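Local coordinates for CG4930 (Drosophila melanogaster, PDB 3ISM), which inhibits the nuclease EndoG by binding it in a complex, and contains sequence regions that resemble the C-terminal domain of Ku, at residues R67-F75 with W110-K121. The protein carries 1 engineered substitution. Residues are numbered along the deposited sequence; the frame is centred on the assembly and turned at random.
Sequences RDVIWRLLF and WIVKLRDEVLKK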
ATOM      1  N   ARG C  67     -41.820   5.026   5.846  1.00 28.48           N
ATOM      2  CA  ARG C  67     -42.578   6.256   5.581  1.00 28.98           C
ATOM      3  C   ARG C  67     -44.078   6.118   5.862  1.00 28.89           C
ATOM      4  O   ARG C  67     -44.704   7.059   6.361  1.00 28.57           O
ATOM      5  CB  ARG C  67     -42.379   6.734   4.141  1.00 28.54           C
ATOM      6  CG  ARG C  67     -40.989   7.234   3.865  1.00 30.42           C
ATOM      7  CD  ARG C  67     -40.884   7.905   2.505  1.00 29.73           C
ATOM      8  NE  ARG C  67     -41.296   7.050   1.403  1.00 31.19           N
ATOM      9  CZ  ARG C  67     -40.458   6.282   0.715  1.00 32.99           C
ATOM     10  NH1 ARG C  67     -39.171   6.261   1.038  1.00 30.80           N
ATOM     11  NH2 ARG C  67     -40.911   5.530  -0.287  1.00 31.55           N
ATOM     12  N   ASP C  68     -44.641   4.961   5.513  1.00 29.57           N
ATOM     13  CA  ASP C  68     -46.066   4.663   5.735  1.00 29.81           C
ATOM     14  C   ASP C  68     -46.409   4.708   7.223  1.00 29.47           C
ATOM     15  O   ASP C  68     -47.356   5.369   7.636  1.00 29.18           O
ATOM     16  CB  ASP C  68     -46.399   3.276   5.185  1.00 30.41           C
ATOM     17  CG  ASP C  68     -47.828   2.838   5.502  1.00 33.56           C
ATOM     18  OD1 ASP C  68     -48.774   3.629   5.267  1.00 36.72           O
ATOM     19  OD2 ASP C  68     -48.014   1.694   5.979  1.00 37.94           O
ATOM     20  N   VAL C  69     -45.608   4.001   8.013  1.00 29.31           N
ATOM     21  CA  VAL C  69     -45.783   3.893   9.451  1.00 29.16           C
ATOM     22  C   VAL C  69     -45.585   5.234  10.177  1.00 28.90           C
ATOM     23  O   VAL C  69     -46.346   5.568  11.082  1.00 29.07           O
ATOM     24  CB  VAL C  69     -44.855   2.771  10.014  1.00 28.95           C
ATOM     25  CG1 VAL C  69     -44.656   2.900  11.499  1.00 28.70           C
ATOM     26  CG2 VAL C  69     -45.453   1.417   9.699  1.00 29.92           C
ATOM     27  N   ILE C  70     -44.577   6.001   9.777  1.00 28.90           N
ATOM     28  CA  ILE C  70     -44.362   7.325  10.354  1.00 29.05           C
ATOM     29  C   ILE C  70     -45.605   8.204  10.139  1.00 29.66           C
ATOM     30  O   ILE C  70     -46.050   8.910  11.052  1.00 29.38           O
ATOM     31  CB  ILE C  70     -43.136   8.014   9.747  1.00 28.53           C
ATOM     32  CG1 ILE C  70     -41.840   7.364  10.255  1.00 28.45           C
ATOM     33  CG2 ILE C  70     -43.131   9.513  10.107  1.00 28.42           C
ATOM     34  CD1 ILE C  70     -40.613   7.569   9.342  1.00 24.95           C
ATOM     35  N   TRP C  71     -46.159   8.134   8.931  1.00 29.77           N
ATOM     36  CA  TRP C  71     -47.335   8.909   8.566  1.00 30.61           C
ATOM     37  C   TRP C  71     -48.531   8.498   9.422  1.00 30.27           C
ATOM     38  O   TRP C  71     -49.249   9.347   9.951  1.00 30.37           O
ATOM     39  CB  TRP C  71     -47.653   8.729   7.073  1.00 30.97           C
ATOM     40  CG  TRP C  71     -48.623   9.743   6.546  1.00 32.38           C
ATOM     41  CD1 TRP C  71     -49.991   9.695   6.632  1.00 32.94           C
ATOM     42  CD2 TRP C  71     -48.308  10.949   5.834  1.00 32.94           C
ATOM     43  NE1 TRP C  71     -50.539  10.800   6.031  1.00 33.47           N
ATOM     44  CE2 TRP C  71     -49.532  11.585   5.530  1.00 33.99           C
ATOM     45  CE3 TRP C  71     -47.112  11.551   5.421  1.00 33.85           C
ATOM     46  CZ2 TRP C  71     -49.597  12.795   4.829  1.00 33.72           C
ATOM     47  CZ3 TRP C  71     -47.175  12.759   4.729  1.00 33.38           C
ATOM     48  CH2 TRP C  71     -48.410  13.364   4.438  1.00 33.27           C
ATOM     49  N   ARG C  72     -48.729   7.193   9.568  1.00 29.79           N
ATOM     50  CA  ARG C  72     -49.784   6.686  10.434  1.00 29.69           C
ATOM     51  C   ARG C  72     -49.595   7.035  11.915  1.00 28.85           C
ATOM     52  O   ARG C  72     -50.547   7.429  12.579  1.00 27.95           O
ATOM     53  CB  ARG C  72     -49.973   5.181  10.221  1.00 30.42           C
ATOM     54  CG  ARG C  72     -50.539   4.881   8.837  1.00 32.59           C
ATOM     55  CD  ARG C  72     -51.027   3.451   8.671  1.00 38.20           C
ATOM     56  NE  ARG C  72     -49.938   2.480   8.661  1.00 41.53           N
ATOM     57  CZ  ARG C  72     -49.879   1.431   9.478  1.00 43.93           C
ATOM     58  NH1 ARG C  72     -50.853   1.227  10.361  1.00 44.59           N
ATOM     59  NH2 ARG C  72     -48.860   0.578   9.401  1.00 44.60           N
ATOM     60  N   LEU C  73     -48.365   6.938  12.419  1.00 28.19           N
ATOM     61  CA  LEU C  73     -48.112   7.244  13.832  1.00 28.02           C
ATOM     62  C   LEU C  73     -48.445   8.695  14.154  1.00 28.20           C
ATOM     63  O   LEU C  73     -48.921   8.999  15.240  1.00 27.84           O
ATOM     64  CB  LEU C  73     -46.665   6.933  14.221  1.00 27.33           C
ATOM     65  CG  LEU C  73     -46.350   5.436  14.327  1.00 26.84           C
ATOM     66  CD1 LEU C  73     -44.860   5.212  14.236  1.00 25.54           C
ATOM     67  CD2 LEU C  73     -46.921   4.818  15.598  1.00 25.54           C
ATOM     68  N   LEU C  74     -48.214   9.572  13.180  1.00 28.37           N
ATOM     69  CA  LEU C  74     -48.435  11.002  13.345  1.00 28.95           C
ATOM     70  C   LEU C  74     -49.883  11.439  13.126  1.00 29.56           C
ATOM     71  O   LEU C  74     -50.354  12.326  13.828  1.00 29.67           O
ATOM     72  CB  LEU C  74     -47.512  11.787  12.409  1.00 28.53           C
ATOM     73  CG  LEU C  74     -46.026  11.792  12.770  1.00 27.77           C
ATOM     74  CD1 LEU C  74     -45.171  12.382  11.638  1.00 26.53           C
ATOM     75  CD2 LEU C  74     -45.788  12.541  14.071  1.00 28.54           C
ATOM     76  N   PHE C  75     -50.590  10.804  12.185  1.00 30.15           N
ATOM     77  CA  PHE C  75     -51.884  11.324  11.733  1.00 30.93           C
ATOM     78  C   PHE C  75     -53.113  10.426  11.918  1.00 31.60           C
ATOM     79  O   PHE C  75     -54.236  10.916  11.819  1.00 31.69           O
ATOM     80  CB  PHE C  75     -51.799  11.775  10.257  1.00 30.80           C
ATOM     81  CG  PHE C  75     -50.641  12.703   9.968  1.00 30.51           C
ATOM     82  CD1 PHE C  75     -50.535  13.929  10.613  1.00 30.32           C
ATOM     83  CD2 PHE C  75     -49.661  12.348   9.052  1.00 29.54           C
ATOM     84  CE1 PHE C  75     -49.469  14.781  10.352  1.00 29.33           C
ATOM     85  CE2 PHE C  75     -48.583  13.191   8.793  1.00 28.30           C
ATOM     86  CZ  PHE C  75     -48.494  14.405   9.440  1.00 29.70           C
ATOM     87  N   TRP C 110     -40.355  13.344   0.096  1.00 31.57           N
ATOM     88  CA  TRP C 110     -41.413  12.946   1.018  1.00 31.09           C
ATOM     89  C   TRP C 110     -41.461  13.826   2.274  1.00 30.15           C
ATOM     90  O   TRP C 110     -42.533  14.117   2.806  1.00 30.37           O
ATOM     91  CB  TRP C 110     -41.248  11.476   1.389  1.00 30.89           C
ATOM     92  CG  TRP C 110     -42.168  11.011   2.486  1.00 31.27           C
ATOM     93  CD1 TRP C 110     -43.490  10.672   2.369  1.00 30.66           C
ATOM     94  CD2 TRP C 110     -41.821  10.806   3.860  1.00 30.54           C
ATOM     95  NE1 TRP C 110     -43.988  10.284   3.589  1.00 30.35           N
ATOM     96  CE2 TRP C 110     -42.984  10.352   4.520  1.00 30.46           C
ATOM     97  CE3 TRP C 110     -40.639  10.968   4.599  1.00 31.56           C
ATOM     98  CZ2 TRP C 110     -43.000  10.060   5.878  1.00 29.86           C
ATOM     99  CZ3 TRP C 110     -40.658  10.668   5.958  1.00 30.56           C
ATOM    100  CH2 TRP C 110     -41.830  10.222   6.579  1.00 30.96           C
ATOM    101  N   ILE C 111     -40.294  14.255   2.736  1.00 29.04           N
ATOM    102  CA  ILE C 111     -40.229  15.048   3.952  1.00 28.00           C
ATOM    103  C   ILE C 111     -40.923  16.414   3.788  1.00 27.95           C
ATOM    104  O   ILE C 111     -41.418  16.960   4.748  1.00 27.68           O
ATOM    105  CB  ILE C 111     -38.768  15.163   4.488  1.00 27.55           C
ATOM    106  CG1 ILE C 111     -38.765  15.482   5.987  1.00 26.95           C
ATOM    107  CG2 ILE C 111     -37.926  16.150   3.657  1.00 26.18           C
ATOM    108  CD1 ILE C 111     -39.281  14.349   6.853  1.00 24.70           C
ATOM    109  N   VAL C 112     -40.977  16.930   2.560  1.00 27.95           N
ATOM    110  CA  VAL C 112     -41.703  18.170   2.250  1.00 28.46           C
ATOM    111  C   VAL C 112     -43.222  17.985   2.415  1.00 28.49           C
ATOM    112  O   VAL C 112     -43.911  18.832   3.008  1.00 28.38           O
ATOM    113  CB  VAL C 112     -41.384  18.652   0.805  1.00 28.34           C
ATOM    114  CG1 VAL C 112     -42.323  19.754   0.369  1.00 28.08           C
ATOM    115  CG2 VAL C 112     -39.928  19.100   0.699  1.00 29.48           C
ATOM    116  N   LYS C 113     -43.742  16.881   1.888  1.00 28.65           N
ATOM    117  CA  LYS C 113     -45.156  16.546   2.082  1.00 29.07           C
ATOM    118  C   LYS C 113     -45.480  16.310   3.553  1.00 28.50           C
ATOM    119  O   LYS C 113     -46.536  16.729   4.026  1.00 28.84           O
ATOM    120  CB  LYS C 113     -45.553  15.322   1.258  1.00 29.55           C
ATOM    121  CG  LYS C 113     -45.443  15.508  -0.255  1.00 32.31           C
ATOM    122  CD  LYS C 113     -45.282  14.149  -0.948  1.00 35.84           C
ATOM    123  CE  LYS C 113     -45.249  14.293  -2.485  1.00 40.11           C
ATOM    124  NZ  LYS C 113     -44.857  13.015  -3.205  1.00 38.23           N
ATOM    125  N   LEU C 114     -44.577  15.634   4.271  1.00 28.56           N
ATOM    126  CA  LEU C 114     -44.761  15.405   5.704  1.00 27.92           C
ATOM    127  C   LEU C 114     -44.841  16.728   6.458  1.00 27.68           C
ATOM    128  O   LEU C 114     -45.752  16.927   7.251  1.00 27.18           O
ATOM    129  CB  LEU C 114     -43.665  14.505   6.285  1.00 27.67           C
ATOM    130  CG  LEU C 114     -43.838  14.157   7.774  1.00 29.10           C
ATOM    131  CD1 LEU C 114     -44.953  13.128   7.966  1.00 31.12           C
ATOM    132  CD2 LEU C 114     -42.572  13.645   8.394  1.00 28.06           C
ATOM    133  N   ARG C 115     -43.899  17.634   6.205  1.00 27.49           N
ATOM    134  CA  ARG C 115     -43.943  18.967   6.812  1.00 27.52           C
ATOM    135  C   ARG C 115     -45.270  19.651   6.514  1.00 27.48           C
ATOM    136  O   ARG C 115     -45.901  20.219   7.400  1.00 27.24           O
ATOM    137  CB  ARG C 115     -42.807  19.851   6.286  1.00 27.44           C
ATOM    138  CG  ARG C 115     -42.902  21.323   6.724  1.00 27.99           C
ATOM    139  CD  ARG C 115     -42.124  22.256   5.803  1.00 28.16           C
ATOM    140  NE  ARG C 115     -42.714  22.332   4.468  1.00 27.10           N
ATOM    141  CZ  ARG C 115     -42.147  22.938   3.425  1.00 26.97           C
ATOM    142  NH1 ARG C 115     -40.964  23.522   3.546  1.00 26.03           N
ATOM    143  NH2 ARG C 115     -42.756  22.943   2.248  1.00 25.00           N
ATOM    144  N   ASP C 116     -45.688  19.602   5.253  1.00 27.85           N
ATOM    145  CA  ASP C 116     -46.877  20.322   4.839  1.00 28.09           C
ATOM    146  C   ASP C 116     -48.111  19.818   5.572  1.00 28.19           C
ATOM    147  O   ASP C 116     -48.976  20.623   5.928  1.00 27.57           O
ATOM    148  CB  ASP C 116     -47.046  20.281   3.322  1.00 28.37           C
ATOM    149  CG  ASP C 116     -45.992  21.120   2.599  1.00 29.63           C
ATOM    150  OD1 ASP C 116     -45.124  21.715   3.273  1.00 31.45           O
ATOM    151  OD2 ASP C 116     -46.016  21.175   1.359  1.00 31.53           O
ATOM    152  N   GLU C 117     -48.147  18.504   5.833  1.00 28.09           N
ATOM    153  CA  GLU C 117     -49.215  17.881   6.611  1.00 28.99           C
ATOM    154  C   GLU C 117     -49.121  18.240   8.096  1.00 29.01           C
ATOM    155  O   GLU C 117     -50.137  18.472   8.762  1.00 28.87           O
ATOM    156  CB  GLU C 117     -49.199  16.359   6.430  1.00 28.95           C
ATOM    157  CG  GLU C 117     -50.500  15.655   6.877  1.00 30.52           C
ATOM    158  CD  GLU C 117     -51.729  15.967   6.009  1.00 32.48           C
ATOM    159  OE1 GLU C 117     -51.596  16.398   4.846  1.00 34.26           O
ATOM    160  OE2 GLU C 117     -52.853  15.765   6.493  1.00 33.33           O
ATOM    161  N   VAL C 118     -47.894  18.287   8.601  1.00 29.08           N
ATOM    162  CA  VAL C 118     -47.627  18.699   9.973  1.00 29.18           C
ATOM    163  C   VAL C 118     -48.153  20.110  10.231  1.00 29.70           C
ATOM    164  O   VAL C 118     -48.824  20.347  11.235  1.00 30.34           O
ATOM    165  CB  VAL C 118     -46.113  18.573  10.299  1.00 28.94           C
ATOM    166  CG1 VAL C 118     -45.722  19.452  11.507  1.00 28.66           C
ATOM    167  CG2 VAL C 118     -45.764  17.110  10.556  1.00 26.87           C
ATOM    168  N   LEU C 119     -47.901  21.021   9.292  1.00 29.82           N
ATOM    169  CA  LEU C 119     -48.294  22.428   9.444  1.00 30.47           C
ATOM    170  C   LEU C 119     -49.798  22.667   9.287  1.00 31.16           C
ATOM    171  O   LEU C 119     -50.385  23.447  10.035  1.00 31.78           O
ATOM    172  CB  LEU C 119     -47.505  23.313   8.473  1.00 29.77           C
ATOM    173  CG  LEU C 119     -45.985  23.302   8.665  1.00 29.57           C
ATOM    174  CD1 LEU C 119     -45.316  24.217   7.655  1.00 29.09           C
ATOM    175  CD2 LEU C 119     -45.609  23.688  10.090  1.00 28.44           C
ATOM    176  N   LYS C 120     -50.402  21.992   8.311  1.00 32.09           N
ATOM    177  CA  LYS C 120     -51.844  22.017   8.072  1.00 33.19           C
ATOM    178  C   LYS C 120     -52.626  21.555   9.304  1.00 33.50           C
ATOM    179  O   LYS C 120     -53.650  22.138   9.658  1.00 33.58           O
ATOM    180  CB  LYS C 120     -52.162  21.117   6.877  1.00 33.43           C
ATOM    181  CG  LYS C 120     -53.631  20.962   6.550  1.00 35.08           C
ATOM    182  CD  LYS C 120     -53.878  19.573   5.967  1.00 37.86           C
ATOM    183  CE  LYS C 120     -55.351  19.314   5.748  1.00 40.52           C
ATOM    184  NZ  LYS C 120     -55.890  20.157   4.648  1.00 42.19           N
ATOM    185  N   LYS C 121     -52.120  20.514   9.959  1.00 34.27           N
ATOM    186  CA  LYS C 121     -52.737  19.961  11.161  1.00 34.85           C
ATOM    187  C   LYS C 121     -52.281  20.697  12.417  1.00 35.19           C
ATOM    188  O   LYS C 121     -52.711  20.374  13.528  1.00 35.01           O
ATOM    189  CB  LYS C 121     -52.433  18.464  11.267  1.00 34.66           C
ATOM    190  CG  LYS C 121     -52.979  17.687  10.080  1.00 36.32           C
ATOM    191  CD  LYS C 121     -53.360  16.276  10.451  1.00 38.95           C
ATOM    192  CE  LYS C 121     -54.235  15.630   9.367  1.00 39.87           C
ATOM    193  NZ  LYS C 121     -55.567  16.276   9.227  1.00 39.35           N
TER
HETATM  194  O   HOH W   1     -46.281   8.373   3.760  1.00 36.58           O
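Arg67 lies across one face of the Trp110 indole and meets it along most of its aliphatic length. Its CB rests near CE2 and CZ2 of the ring, CG moves on to CD2, and CD settles over the five-membered ring, 3.5 Å from the centroid, in a CH-pi contact. A bend about the CG-CD bond (chi3 -57°) turns NE off the indole; the guanidinium is so distant that any cation-pi attraction is weak at most, and NH1 instead hydrogen-bonds Tyr95 of helix 81-102. At the far end of the indole, CG2 of Ile70 meets the ring edge at Trp110 CH2. Trp110 NE1 donates to a water 3.0 Å away, which in turn gives a weak bond to Arg67 O. Were Trp110 replaced by an alanine, the Arg67 methylenes would probably lose the surface they lie on, and the bridging water its indole donor.

One turn on, Trp71 has CG turned opposite its backbone N (chi1 -166°), which carries the indole across to the other helix: CE3 touches Leu114 CD1 at 3.7 Å, and CZ2 touches Glu117 CG at 3.6 Å. Phe75 completes the row, sandwiched between Leu74 CB on one face and Glu117 CG on the other, the latter 3.6 Å from the ring centroid. Leu114 CD1 and Val118 CG2 approach the Phe75 edge, while Lys121 CD reaches its CD1.

Segments 67-75 and 110-120, on helices 52-75 and 104-120, run 5° from parallel with axes 11.6 Å apart, in the helical region whose sequence resembles the Ku C-terminal domain. No direct hydrogen bond or salt bridge joins them here; aromatic rings, branched aliphatic side chains and the methylenes of Arg67, Glu117 and Lys121 make the contact, a cohesion that is chiefly apolar and dispersive.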